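Local coordinates for protein Two-component system sensor histidine kinase (Bacteroides thetaiotaomicron, PDB 3OTT) that probably senses saccharides through its extracellular beta-propeller and beta-sandwich portion and passes the signal on through histidine kinase activity inside the cell, at residues 223-227 against 256-260. Sequence-based numbering, arbitrary orientation.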
# COMPACT_ATOMS: atom_id res chain seq x y z
N ILE B 223 -24.34 21.24 5.02
CA ILE B 223 -25.08 20.78 3.86
C ILE B 223 -25.25 22.00 2.93
O ILE B 223 -25.80 23.04 3.30
CB ILE B 223 -26.46 20.18 4.21
CG1 ILE B 223 -26.30 18.91 5.08
CG2 ILE B 223 -27.12 19.61 2.89
CD1 ILE B 223 -27.59 18.52 5.94
N LYS B 224 -24.74 21.87 1.73
CA LYS B 224 -24.66 22.97 0.80
C LYS B 224 -25.57 22.64 -0.39
O LYS B 224 -25.57 21.53 -0.90
CB LYS B 224 -23.23 23.11 0.35
CG LYS B 224 -22.92 24.40 -0.31
CD LYS B 224 -21.45 24.44 -0.80
CE LYS B 224 -21.39 25.22 -2.12
NZ LYS B 224 -20.10 25.08 -2.85
N GLN B 225 -26.38 23.62 -0.78
CA GLN B 225 -27.19 23.55 -1.99
C GLN B 225 -26.31 24.05 -3.11
O GLN B 225 -26.30 25.26 -3.41
CB GLN B 225 -28.39 24.47 -1.85
CG GLN B 225 -29.71 23.87 -2.05
CD GLN B 225 -30.79 24.94 -1.98
OE1 GLN B 225 -30.86 25.84 -2.85
NE2 GLN B 225 -31.59 24.90 -0.91
N THR B 226 -25.55 23.14 -3.70
CA THR B 226 -24.60 23.49 -4.74
C THR B 226 -25.22 23.91 -6.08
O THR B 226 -24.68 24.78 -6.75
CB THR B 226 -23.63 22.33 -4.99
OG1 THR B 226 -23.13 21.85 -3.73
CG2 THR B 226 -22.50 22.77 -5.93
N GLU B 227 -26.31 23.27 -6.51
CA GLU B 227 -26.99 23.66 -7.74
C GLU B 227 -28.51 23.47 -7.54
O GLU B 227 -28.94 22.63 -6.75
CB GLU B 227 -26.54 22.80 -8.93
CG GLU B 227 -25.05 22.73 -9.17
CD GLU B 227 -24.44 24.09 -9.57
OE1 GLU B 227 -25.18 24.98 -10.08
OE2 GLU B 227 -23.22 24.26 -9.37
N TYR B 256 -19.04 20.08 -12.97
CA TYR B 256 -18.77 21.05 -11.89
C TYR B 256 -17.28 21.02 -11.54
O TYR B 256 -16.69 19.93 -11.26
CB TYR B 256 -19.65 20.70 -10.65
CG TYR B 256 -19.33 21.55 -9.41
CD1 TYR B 256 -18.32 21.18 -8.56
CD2 TYR B 256 -20.01 22.79 -9.16
CE1 TYR B 256 -17.99 21.95 -7.42
CE2 TYR B 256 -19.65 23.58 -8.05
CZ TYR B 256 -18.64 23.13 -7.19
OH TYR B 256 -18.25 23.82 -6.10
N HIS B 257 -16.68 22.18 -11.48
CA HIS B 257 -15.28 22.26 -11.15
C HIS B 257 -15.16 22.96 -9.80
O HIS B 257 -14.78 22.31 -8.83
CB HIS B 257 -14.45 22.93 -12.28
CG HIS B 257 -13.04 23.26 -11.88
ND1 HIS B 257 -12.08 22.30 -11.61
CD2 HIS B 257 -12.43 24.46 -11.72
CE1 HIS B 257 -10.94 22.89 -11.28
NE2 HIS B 257 -11.12 24.19 -11.36
N ASN B 258 -15.52 24.25 -9.73
CA ASN B 258 -15.70 24.93 -8.43
C ASN B 258 -16.84 26.00 -8.51
O ASN B 258 -17.46 26.15 -9.58
CB ASN B 258 -14.36 25.50 -7.85
CG ASN B 258 -13.72 26.52 -8.75
OD1 ASN B 258 -14.41 27.21 -9.51
ND2 ASN B 258 -12.38 26.62 -8.71
N ASP B 259 -17.12 26.70 -7.41
CA ASP B 259 -18.18 27.74 -7.42
C ASP B 259 -17.91 28.89 -8.36
O ASP B 259 -18.87 29.53 -8.81
CB ASP B 259 -18.43 28.36 -6.02
CG ASP B 259 -19.22 27.44 -5.09
OD1 ASP B 259 -19.72 27.91 -4.04
OD2 ASP B 259 -19.37 26.26 -5.40
N THR B 260 -16.64 29.17 -8.66
CA THR B 260 -16.36 30.38 -9.43
C THR B 260 -16.26 30.05 -10.89
O THR B 260 -16.09 30.94 -11.71
CB THR B 260 -15.05 31.13 -8.98
OG1 THR B 260 -13.98 30.20 -8.85
CG2 THR B 260 -15.25 31.84 -7.62
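K224 and D259 form a salt bridge between two successive blades of a beta-propeller in the extracellular sensor portion, a worked example of how a surface ion pair can join one blade's outermost strand to a loop of the next. K224 lies on strand 222-229, the fourth of its blade, and D259 in the loop between the last two strands of the following blade. Their side chains converge from separate blades. With CG anti to the backbone N (chi1 -164°) and a bend at chi3, the chain of K224 carries its NZ to 2.9 Å from OD2 of D259, on the syn side of the carboxylate; a weak second bond of 3.1 Å joins NZ to OD1. OD2 of D259 also accepts a hydrogen bond from OH of Y256 at 2.8 Å, on its anti side, and both donors stand somewhat out of the carboxylate plane. Two donors thus grip one oxygen, consistent with the tyrosine orienting the acid toward the lysine.

Away from the salt bridge, the packing centres on the Y256 ring. CG2 of T226 comes within 3.6 Å of CE2 of Y256, the side chains roughly perpendicular, while OG1 of T226 makes a hydrogen bond with OE1 of Q215 in its own blade. T226 and E227 together face L213 in a classic beta bulge. W206 meets the Y256 ring edge-to-face, and L263 touches both Y256 and E227. Replacing Y256 by a leucine would probably leave OD2 of D259 without its hydroxyl donor and the carboxylate, still held by K224, less fixed in rotation, and would take away the ring against which T226 rests. The carboxylate of E227 is turned 62° from the ring plane, and its OE2 lies at the ring's edge, 3.5 Å from CD2 of Y256.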